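Local coordinates for protein putative NADH-depentdent flavin oxidoreductase (Cupriavidus metallidurans, PDB 5OCS) that probably uses FMN and a nicotinamide cofactor to reduce activated alkenes, as an ene-reductase of the Old Yellow Enzyme family, at residues Q100-A104 and F160-A164; G174-A180 and P227-S233; Q350-S354 and K364-Q370. All coordinates share one frame; numbering follows the deposited sequence.

Contact 1 of 3, residues Q100-A104 and F160-A164; sequences QLAHA and FVAAA
Leu101 and Phe160 interlock where the third strand of the (beta/alpha)8 TIM barrel, 96-102, lies against helix 150-169, which covers it from outside and precedes the next barrel strand. The axes of 100-102 and 160-164 pass 9.5 Å apart at 151°, so the helix runs roughly antiparallel to the strand. Leu101 is the main bump on the strand. Its CG stands anti to the carbonyl carbon (chi1 -69°), and the two methyls divide over a shallow hollow of small residues: CD2 rests on Ala163 CB at 4.0 Å, while CD1 reaches the helix backbone, 3.8 Å from Ala164 N. Methyl groups at 163 and 164 let the leucine come this close to the helix.

The reciprocal bump is the Phe160 ring, which lies along the strand beyond Leu101. Its CE1 is 3.9 Å from Leu101 CB, and CE2 sits 4.0 Å from His103 CB, so the ring spans two residues whose CB atoms point toward the helix. Val214 and Val218 of helix 204-221 also pack on this phenylalanine. Between the two side chains the ring passes the strand backbone, with Leu101 O at its edge, near the ring plane, 3.7 Å from Phe160 CE1.

Contact 2 of 3, residues G174-A180 and P227-S233; sequences GIEVHGA and PVWMRVS
Glu176 joins Trp229 and Arg231 through its two carboxylate oxygens. OE1 accepts from Trp229 NE1 at 2.8 Å on its anti lone pair, with the oxygen tilted 19° from the indole plane. OE2 uses its syn lone pair for a salt bridge to Arg231 NH1 at 2.9 Å, lying near the guanidinium plane. OE1 also bonds His263 ND1 and OE2 also bonds Gln100 NE2, so both oxygens are shared, and the arginine's positive charge would probably stabilise the carboxylate.

One face of the indole is turned to strand 175-179: Glu176 CA is 4.0 Å from the centroid of its five-membered ring, a CH-pi contact 13° off the normal. With chi1 at 70°, Trp229 CG sits between backbone N and carbonyl carbon, which brings Ile175 O over that same face.

These groups are set by parallel pairing of barrel strands 175-179 and 228-233, the fourth and fifth of the TIM barrel. Val177 is gripped by both its backbone polar atoms, N donating to Trp229 O at 2.8 Å and O accepting from Arg231 N at 2.9 Å, two residues along the same neighbouring strand. On the other sheet face, Val177, Val228 and Met230 pack together, with helices 204-221 and 244-256 beyond. Arg231 is an FMN-binding residue; here its NH2 bonds a citrate and its NE bonds Ser265. Past the weak Gly179 N to Arg231 O bond, a water links Gly179 O to Ser233 N.

Contact 3 of 3, residues Q350-S354 and K364-Q370; sequences QYWRS and KDAHFGQ. With FMN (flavin mononucleotide), chain H.
Trp352 lies flat against Ala366, the tightly packed part of this contact between the 3-10 turn 350-354 and the extended chain 364-370 of the C-terminal region. Ala366 CA stands 3.5 Å from the centroid of the six-membered ring, only 6° off its normal, a CH-pi contact, and Ala366 CB meets CD2 of the indole at 3.6 Å. Ala366 thus covers one face, while backbone atoms of Asp365 and His367 meet the ring obliquely, His367 N within 3.4 Å of Trp352 CZ3. On the NE1 side direct packing gives way to a water that accepts from Trp352 NE1 and donates to Lys364 O; NE1 also bonds Ala347 O weakly.

Around Arg353 the packing is looser on the side of the tail. Its chain, bent at chi3 (67°), presents one guanidinium face to Phe368 CE1, which is 3.7 Å from NE, with the two planes 48° apart. Gln370 approaches the same face, but its OE1 reaches Arg353 NH2 through a water whose link to the glutamine is weak. The opposite face carries the dimethylbenzene end of an FMN held by Cys25, Arg231 and other residues of the second subunit. There NH2 lies 3.2 Å from FMN C8.

Tyr351 and Gln350 bond to His41 and Ser28 of that subunit. The C-terminal region therefore completes its partner's flavin pocket, where positive charge against the dimethylbenzene pi face may modestly influence the flavin electrostatically.

Contacts 1 and 2 belong to the barrel core, their centres 10 Å apart, and they share a sheet: strand 96-102 of contact 1 neighbours strand 175-179 of contact 2, with Leu101 N 2.9 Å from Glu176 O in a probable hydrogen bond. Contact 1 is apolar helix-on-strand packing outside the barrel; contact 2 combines a backbone ladder with a Glu176-Arg231 salt bridge on the barrel's inner face. Contact 3 lies at the surface of its own chain, against the second subunit, about 20 Å from contact 2 by nearest atoms, and relies on flat groups and waters. Function connects distant places: Gln100 and Arg231 are FMN-binding residues, whereas 350-354 reaches the flavin of the second subunit.

Contact 1 of 3, residues Q100-A104 and F160-A164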
loop_
_atom_site.group_PDB
_atom_site.type_symbol
_atom_site.label_atom_id
_atom_site.label_comp_id
_atom_site.label_asym_id
_atom_site.label_seq_id
_atom_site.Cartn_x
_atom_site.Cartn_y
_atom_site.Cartn_z
ATOM N N GLN D 100 -8.917 -18.036 0.781
ATOM C CA GLN D 100 -8.685 -19.257 1.586
ATOM C C GLN D 100 -9.826 -19.428 2.567
ATOM O O GLN D 100 -10.062 -18.563 3.424
ATOM C CB GLN D 100 -7.348 -19.157 2.315
ATOM C CG GLN D 100 -6.974 -20.422 3.039
ATOM C CD GLN D 100 -5.775 -20.226 3.902
ATOM O OE1 GLN D 100 -5.839 -19.522 4.918
ATOM N NE2 GLN D 100 -4.682 -20.886 3.548
ATOM N N LEU D 101 -10.628 -20.483 2.391
ATOM C CA LEU D 101 -11.691 -20.765 3.327
ATOM C C LEU D 101 -11.132 -21.707 4.397
ATOM O O LEU D 101 -10.415 -22.675 4.081
ATOM C CB LEU D 101 -12.862 -21.392 2.599
ATOM C CG LEU D 101 -13.656 -20.524 1.645
ATOM C CD1 LEU D 101 -14.828 -21.347 1.114
ATOM C CD2 LEU D 101 -14.151 -19.219 2.284
ATOM N N ALA D 102 -11.505 -21.444 5.640
ATOM C CA ALA D 102 -10.812 -22.004 6.789
ATOM C C ALA D 102 -11.740 -22.330 7.944
ATOM O O ALA D 102 -12.805 -21.778 8.099
ATOM C CB ALA D 102 -9.750 -21.027 7.250
ATOM N N HIS D 103 -11.283 -23.265 8.765
ATOM C CA HIS D 103 -11.875 -23.579 10.048
ATOM C C HIS D 103 -10.703 -24.064 10.934
ATOM O O HIS D 103 -9.982 -24.993 10.551
ATOM C CB HIS D 103 -12.888 -24.691 9.884
ATOM C CG HIS D 103 -13.745 -24.905 11.090
ATOM N ND1 HIS D 103 -13.231 -25.243 12.323
ATOM C CD2 HIS D 103 -15.082 -24.885 11.234
ATOM C CE1 HIS D 103 -14.220 -25.387 13.184
ATOM N NE2 HIS D 103 -15.358 -25.175 12.539
ATOM N N ALA D 104 -10.494 -23.389 12.049
ATOM C CA ALA D 104 -9.319 -23.611 12.932
ATOM C C ALA D 104 -9.394 -24.880 13.799
ATOM O O ALA D 104 -8.398 -25.315 14.344
ATOM C CB ALA D 104 -9.126 -22.416 13.858
ATOM N N PHE D 160 -18.832 -24.596 4.852
ATOM C CA PHE D 160 -17.900 -24.441 3.740
ATOM C C PHE D 160 -18.631 -24.131 2.422
ATOM O O PHE D 160 -18.220 -23.263 1.650
ATOM C CB PHE D 160 -16.991 -25.645 3.586
ATOM C CG PHE D 160 -15.701 -25.540 4.359
ATOM C CD1 PHE D 160 -14.580 -24.938 3.783
ATOM C CD2 PHE D 160 -15.591 -26.044 5.677
ATOM C CE1 PHE D 160 -13.372 -24.820 4.489
ATOM C CE2 PHE D 160 -14.381 -25.955 6.375
ATOM C CZ PHE D 160 -13.275 -25.319 5.789
ATOM N N VAL D 161 -19.684 -24.883 2.174
ATOM C CA VAL D 161 -20.555 -24.656 1.036
ATOM C C VAL D 161 -21.169 -23.270 1.049
ATOM O O VAL D 161 -21.129 -22.595 0.015
ATOM C CB VAL D 161 -21.662 -25.731 0.937
ATOM C CG1 VAL D 161 -22.683 -25.354 -0.150
ATOM C CG2 VAL D 161 -21.029 -27.087 0.627
ATOM N N ALA D 162 -21.722 -22.844 2.177
ATOM C CA ALA D 162 -22.376 -21.541 2.248
ATOM C C ALA D 162 -21.359 -20.446 1.953
ATOM O O ALA D 162 -21.625 -19.522 1.172
ATOM C CB ALA D 162 -23.088 -21.304 3.565
ATOM N N ALA D 163 -20.193 -20.560 2.556
ATOM C CA ALA D 163 -19.123 -19.557 2.363
ATOM C C ALA D 163 -18.606 -19.569 0.927
ATOM O O ALA D 163 -18.328 -18.507 0.372
ATOM C CB ALA D 163 -17.986 -19.787 3.355
ATOM N N ALA D 164 -18.503 -20.723 0.311
ATOM C CA ALA D 164 -18.104 -20.813 -1.076
ATOM C C ALA D 164 -19.110 -20.120 -2.024
ATOM O O ALA D 164 -18.698 -19.458 -2.952
ATOM C CB ALA D 164 -17.954 -22.255 -1.470
#

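Contact 2 of 3, residues G174-A180 and P227-S233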
loop_
_atom_site.group_PDB
_atom_site.type_symbol
_atom_site.label_atom_id
_atom_site.label_comp_id
_atom_site.label_asym_id
_atom_site.label_seq_id
_atom_site.Cartn_x
_atom_site.Cartn_y
_atom_site.Cartn_z
ATOM N N GLY D 174 -11.531 -17.896 -7.187
ATOM C CA GLY D 174 -11.024 -19.188 -6.825
ATOM C C GLY D 174 -11.055 -19.400 -5.327
ATOM O O GLY D 174 -11.128 -18.439 -4.549
ATOM N N ILE D 175 -10.997 -20.667 -4.922
ATOM C CA ILE D 175 -11.016 -20.991 -3.485
ATOM C C ILE D 175 -9.871 -21.943 -3.134
ATOM O O ILE D 175 -9.650 -22.978 -3.785
ATOM C CB ILE D 175 -12.329 -21.653 -3.037
ATOM C CG1 ILE D 175 -13.501 -20.643 -3.084
ATOM C CG2 ILE D 175 -12.225 -22.183 -1.590
ATOM C CD1 ILE D 175 -14.849 -21.256 -2.836
ATOM N N GLU D 176 -9.131 -21.576 -2.107
ATOM C CA GLU D 176 -8.163 -22.474 -1.478
ATOM C C GLU D 176 -8.769 -23.023 -0.207
ATOM O O GLU D 176 -9.113 -22.268 0.719
ATOM C CB GLU D 176 -6.870 -21.720 -1.170
ATOM C CG GLU D 176 -5.866 -22.557 -0.376
ATOM C CD GLU D 176 -4.485 -21.943 -0.329
ATOM O OE1 GLU D 176 -3.868 -21.760 -1.402
ATOM O OE2 GLU D 176 -4.022 -21.666 0.805
ATOM N N VAL D 177 -8.945 -24.341 -0.151
ATOM C CA VAL D 177 -9.539 -24.939 1.047
ATOM C C VAL D 177 -8.336 -25.225 1.939
ATOM O O VAL D 177 -7.346 -25.850 1.530
ATOM C CB VAL D 177 -10.277 -26.265 0.719
ATOM C CG1 VAL D 177 -10.719 -26.956 1.985
ATOM C CG2 VAL D 177 -11.471 -25.984 -0.187
ATOM N N HIS D 178 -8.421 -24.761 3.164
ATOM C CA HIS D 178 -7.295 -24.815 4.080
ATOM C C HIS D 178 -7.224 -26.178 4.766
ATOM O O HIS D 178 -7.973 -26.430 5.683
ATOM C CB HIS D 178 -7.400 -23.699 5.112
ATOM C CG HIS D 178 -6.105 -23.361 5.793
ATOM N ND1 HIS D 178 -4.989 -24.173 5.752
ATOM C CD2 HIS D 178 -5.749 -22.282 6.532
ATOM C CE1 HIS D 178 -4.009 -23.612 6.438
ATOM N NE2 HIS D 178 -4.442 -22.459 6.912
ATOM N N GLY D 179 -6.296 -27.002 4.313
ATOM C CA GLY D 179 -6.010 -28.326 4.915
ATOM C C GLY D 179 -4.697 -28.417 5.668
ATOM O O GLY D 179 -4.210 -29.513 5.912
ATOM N N ALA D 180 -4.115 -27.293 6.079
ATOM C CA ALA D 180 -2.779 -27.268 6.661
ATOM C C ALA D 180 -2.750 -26.502 7.995
ATOM O O ALA D 180 -3.783 -26.246 8.587
ATOM C CB ALA D 180 -1.816 -26.677 5.648
ATOM N N PRO D 227 -11.436 -22.109 -10.403
ATOM C CA PRO D 227 -10.608 -23.142 -9.749
ATOM C C PRO D 227 -10.861 -23.257 -8.249
ATOM O O PRO D 227 -11.117 -22.273 -7.579
ATOM C CB PRO D 227 -9.161 -22.653 -10.005
ATOM C CG PRO D 227 -9.302 -21.153 -10.106
ATOM C CD PRO D 227 -10.609 -20.985 -10.871
ATOM N N VAL D 228 -10.770 -24.477 -7.755
ATOM C CA VAL D 228 -10.815 -24.760 -6.350
ATOM C C VAL D 228 -9.654 -25.718 -6.105
ATOM O O VAL D 228 -9.419 -26.666 -6.892
ATOM C CB VAL D 228 -12.138 -25.422 -5.938
ATOM C CG1 VAL D 228 -12.121 -25.862 -4.459
ATOM C CG2 VAL D 228 -13.288 -24.525 -6.232
ATOM N N TRP D 229 -8.943 -25.498 -5.007
ATOM C CA TRP D 229 -7.789 -26.324 -4.667
ATOM C C TRP D 229 -7.648 -26.437 -3.153
ATOM O O TRP D 229 -8.488 -25.921 -2.415
ATOM C CB TRP D 229 -6.523 -25.793 -5.351
ATOM C CG TRP D 229 -5.998 -24.487 -4.840
ATOM C CD1 TRP D 229 -5.074 -24.284 -3.857
ATOM C CD2 TRP D 229 -6.359 -23.183 -5.305
ATOM N NE1 TRP D 229 -4.848 -22.945 -3.684
ATOM C CE2 TRP D 229 -5.629 -22.253 -4.564
ATOM C CE3 TRP D 229 -7.259 -22.721 -6.254
ATOM C CZ2 TRP D 229 -5.752 -20.878 -4.767
ATOM C CZ3 TRP D 229 -7.356 -21.362 -6.467
ATOM C CH2 TRP D 229 -6.649 -20.464 -5.715
ATOM N N MET D 230 -6.634 -27.159 -2.706
ATOM C CA MET D 230 -6.381 -27.303 -1.274
ATOM C C MET D 230 -4.965 -26.939 -0.924
ATOM O O MET D 230 -4.014 -27.210 -1.682
ATOM C CB MET D 230 -6.661 -28.752 -0.805
ATOM C CG MET D 230 -6.685 -28.930 0.711
ATOM S SD MET D 230 -7.135 -30.616 1.213
ATOM C CE MET D 230 -8.847 -30.595 0.800
ATOM N N ARG D 231 -4.828 -26.419 0.293
ATOM C CA ARG D 231 -3.554 -26.146 0.919
ATOM C C ARG D 231 -3.220 -27.330 1.797
ATOM O O ARG D 231 -4.045 -27.706 2.610
ATOM C CB ARG D 231 -3.681 -24.892 1.799
ATOM C CG ARG D 231 -2.429 -24.483 2.556
ATOM C CD ARG D 231 -1.303 -24.041 1.641
ATOM N NE ARG D 231 -0.344 -23.201 2.377
ATOM C CZ ARG D 231 -0.456 -21.893 2.612
ATOM N NH1 ARG D 231 -1.431 -21.183 2.076
ATOM N NH2 ARG D 231 0.469 -21.295 3.350
ATOM N N VAL D 232 -2.015 -27.904 1.619
ATOM C CA VAL D 232 -1.623 -29.119 2.341
ATOM C C VAL D 232 -0.265 -28.933 2.961
ATOM O O VAL D 232 0.630 -28.364 2.338
ATOM C CB VAL D 232 -1.567 -30.339 1.394
ATOM C CG1 VAL D 232 -1.179 -31.610 2.162
ATOM C CG2 VAL D 232 -2.911 -30.556 0.676
ATOM N N SER D 233 -0.096 -29.401 4.206
ATOM C CA SER D 233 1.231 -29.412 4.808
ATOM C C SER D 233 2.049 -30.560 4.267
ATOM O O SER D 233 1.560 -31.668 4.297
ATOM C CB SER D 233 1.117 -29.595 6.319
ATOM O OG SER D 233 2.426 -29.659 6.858
HETATM O O HOH W 1 -2.033 -31.047 5.507
#

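Contact 3 of 3, residues Q350-S354 and K364-Q370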
loop_
_atom_site.group_PDB
_atom_site.type_symbol
_atom_site.label_atom_id
_atom_site.label_comp_id
_atom_site.label_asym_id
_atom_site.label_seq_id
_atom_site.Cartn_x
_atom_site.Cartn_y
_atom_site.Cartn_z
ATOM N N GLN D 350 -1.226 5.521 -11.606
ATOM C CA GLN D 350 -0.889 6.563 -10.616
ATOM C C GLN D 350 0.576 6.503 -10.145
ATOM O O GLN D 350 1.123 7.497 -9.621
ATOM C CB GLN D 350 -1.769 6.493 -9.376
ATOM C CG GLN D 350 -3.248 6.774 -9.557
ATOM C CD GLN D 350 -4.098 5.580 -10.045
ATOM O OE1 GLN D 350 -3.588 4.539 -10.506
ATOM N NE2 GLN D 350 -5.412 5.771 -10.036
ATOM N N TYR D 351 1.208 5.322 -10.304
ATOM C CA TYR D 351 2.558 5.086 -9.841
ATOM C C TYR D 351 3.566 4.873 -10.960
ATOM O O TYR D 351 4.737 4.590 -10.693
ATOM C CB TYR D 351 2.565 3.858 -8.937
ATOM C CG TYR D 351 1.833 3.957 -7.635
ATOM C CD1 TYR D 351 1.419 5.169 -7.103
ATOM C CD2 TYR D 351 1.542 2.793 -6.927
ATOM C CE1 TYR D 351 0.782 5.238 -5.882
ATOM C CE2 TYR D 351 0.882 2.824 -5.710
ATOM C CZ TYR D 351 0.519 4.057 -5.178
ATOM O OH TYR D 351 -0.126 4.081 -3.958
ATOM N N TRP D 352 3.165 5.107 -12.196
ATOM C CA TRP D 352 4.077 4.876 -13.336
ATOM C C TRP D 352 5.377 5.743 -13.314
ATOM O O TRP D 352 6.457 5.316 -13.771
ATOM C CB TRP D 352 3.329 5.068 -14.625
ATOM C CG TRP D 352 2.468 3.951 -15.048
ATOM C CD1 TRP D 352 2.422 2.669 -14.544
ATOM C CD2 TRP D 352 1.537 3.984 -16.112
ATOM N NE1 TRP D 352 1.516 1.919 -15.263
ATOM C CE2 TRP D 352 0.964 2.707 -16.223
ATOM C CE3 TRP D 352 1.124 4.978 -17.007
ATOM C CZ2 TRP D 352 -0.011 2.408 -17.189
ATOM C CZ3 TRP D 352 0.169 4.673 -17.952
ATOM C CH2 TRP D 352 -0.381 3.411 -18.044
ATOM N N ARG D 353 5.298 6.902 -12.702
ATOM C CA ARG D 353 6.472 7.791 -12.587
ATOM C C ARG D 353 7.465 7.353 -11.532
ATOM O O ARG D 353 8.540 7.927 -11.459
ATOM C CB ARG D 353 6.029 9.242 -12.321
ATOM C CG ARG D 353 5.260 9.808 -13.481
ATOM C CD ARG D 353 4.284 10.895 -13.073
ATOM N NE ARG D 353 4.922 12.117 -12.574
ATOM C CZ ARG D 353 4.250 13.177 -12.127
ATOM N NH1 ARG D 353 2.911 13.173 -12.121
ATOM N NH2 ARG D 353 4.918 14.247 -11.669
ATOM N N SER D 354 7.136 6.341 -10.739
ATOM C CA SER D 354 8.035 5.846 -9.704
ATOM C C SER D 354 9.240 5.065 -10.177
ATOM O O SER D 354 10.109 4.772 -9.361
ATOM C CB SER D 354 7.262 4.944 -8.737
ATOM O OG SER D 354 6.930 3.711 -9.293
ATOM N N LYS D 364 4.221 -2.221 -17.647
ATOM C CA LYS D 364 3.580 -2.539 -18.925
ATOM C C LYS D 364 2.726 -1.382 -19.432
ATOM O O LYS D 364 1.887 -0.849 -18.692
ATOM C CB LYS D 364 2.694 -3.760 -18.806
ATOM C CG LYS D 364 3.395 -5.054 -18.448
ATOM C CD LYS D 364 2.410 -6.224 -18.371
ATOM C CE LYS D 364 3.082 -7.506 -17.886
ATOM N NZ LYS D 364 4.208 -7.911 -18.765
ATOM N N ASP D 365 2.982 -0.975 -20.667
ATOM C CA ASP D 365 2.176 0.029 -21.372
ATOM C C ASP D 365 2.138 1.424 -20.727
ATOM O O ASP D 365 1.211 2.174 -20.973
ATOM C CB ASP D 365 0.751 -0.477 -21.586
ATOM C CG ASP D 365 0.714 -1.849 -22.252
ATOM O OD1 ASP D 365 1.344 -2.039 -23.314
ATOM O OD2 ASP D 365 0.072 -2.742 -21.693
ATOM N N ALA D 366 3.147 1.770 -19.934
ATOM C CA ALA D 366 3.209 3.104 -19.275
ATOM C C ALA D 366 3.409 4.235 -20.298
ATOM O O ALA D 366 4.111 4.064 -21.289
ATOM C CB ALA D 366 4.300 3.149 -18.230
ATOM N N HIS D 367 2.756 5.378 -20.060
ATOM C CA HIS D 367 2.873 6.588 -20.916
ATOM C C HIS D 367 2.908 7.786 -19.987
ATOM O O HIS D 367 2.301 7.769 -18.915
ATOM C CB HIS D 367 1.652 6.793 -21.827
ATOM C CG HIS D 367 1.212 5.574 -22.548
ATOM N ND1 HIS D 367 1.988 4.961 -23.513
ATOM C CD2 HIS D 367 0.065 4.855 -22.468
ATOM C CE1 HIS D 367 1.345 3.903 -23.981
ATOM N NE2 HIS D 367 0.176 3.819 -23.365
ATOM N N PHE D 368 3.549 8.851 -20.440
ATOM C CA PHE D 368 3.667 10.072 -19.650
ATOM C C PHE D 368 3.804 11.283 -20.572
ATOM O O PHE D 368 4.529 11.244 -21.577
ATOM C CB PHE D 368 4.905 9.995 -18.770
ATOM C CG PHE D 368 5.219 11.285 -18.043
ATOM C CD1 PHE D 368 4.553 11.622 -16.872
ATOM C CD2 PHE D 368 6.180 12.187 -18.574
ATOM C CE1 PHE D 368 4.854 12.801 -16.192
ATOM C CE2 PHE D 368 6.464 13.395 -17.911
ATOM C CZ PHE D 368 5.784 13.696 -16.720
ATOM N N GLY D 369 3.124 12.362 -20.218
ATOM C CA GLY D 369 3.449 13.674 -20.770
ATOM C C GLY D 369 3.007 14.689 -19.746
ATOM O O GLY D 369 2.161 14.394 -18.920
ATOM N N GLN D 370 3.590 15.878 -19.803
ATOM C CA GLN D 370 3.184 16.973 -18.901
ATOM C C GLN D 370 3.427 18.267 -19.618
ATOM O O GLN D 370 4.344 18.343 -20.413
ATOM C CB GLN D 370 3.992 16.953 -17.593
ATOM C CG GLN D 370 3.151 16.536 -16.379
ATOM C CD GLN D 370 3.832 16.689 -15.004
ATOM O OE1 GLN D 370 3.176 16.513 -13.974
ATOM N NE2 GLN D 370 5.133 17.016 -14.980
HETATM N N1 FMN H . 4.940 18.272 -6.112
HETATM C C2 FMN H . 4.005 19.094 -5.507
HETATM O O2 FMN H . 4.456 20.161 -4.991
HETATM N N3 FMN H . 2.694 18.805 -5.418
HETATM C C4 FMN H . 2.193 17.693 -5.906
HETATM O O4 FMN H . 1.021 17.395 -5.766
HETATM C C4A FMN H . 3.081 16.790 -6.635
HETATM N N5 FMN H . 2.577 15.676 -7.221
HETATM C C5A FMN H . 3.454 14.723 -7.731
HETATM C C6 FMN H . 2.958 13.508 -8.222
HETATM C C7 FMN H . 3.811 12.555 -8.743
HETATM C C7M FMN H . 3.258 11.264 -9.290
HETATM C C8 FMN H . 5.248 12.862 -8.767
HETATM C C8M FMN H . 6.249 11.893 -9.350
HETATM C C9 FMN H . 5.756 14.048 -8.274
HETATM C C9A FMN H . 4.918 15.000 -7.726
HETATM N N10 FMN H . 5.419 16.224 -7.227
HETATM C C10 FMN H . 4.492 17.120 -6.635
HETATM C "C1'" FMN H . 6.817 16.517 -7.161
HETATM C "C2'" FMN H . 7.315 15.706 -5.937
HETATM O "O2'" FMN H . 6.743 16.197 -4.697
HETATM C "C3'" FMN H . 8.855 15.783 -5.813
HETATM O "O3'" FMN H . 9.217 17.151 -5.535
HETATM C "C4'" FMN H . 9.566 15.305 -7.084
HETATM O "O4'" FMN H . 9.000 14.082 -7.561
HETATM C "C5'" FMN H . 11.052 15.120 -6.819
HETATM O "O5'" FMN H . 11.305 14.226 -5.740
HETATM P P FMN H . 11.600 12.668 -5.962
HETATM O O1P FMN H . 10.424 12.048 -6.719
HETATM O O2P FMN H . 12.864 12.705 -6.777
HETATM O O3P FMN H . 11.796 12.224 -4.541
HETATM O O HOH W 2 1.302 -1.168 -15.946
HETATM O O HOH W 3 3.761 16.538 -10.675
#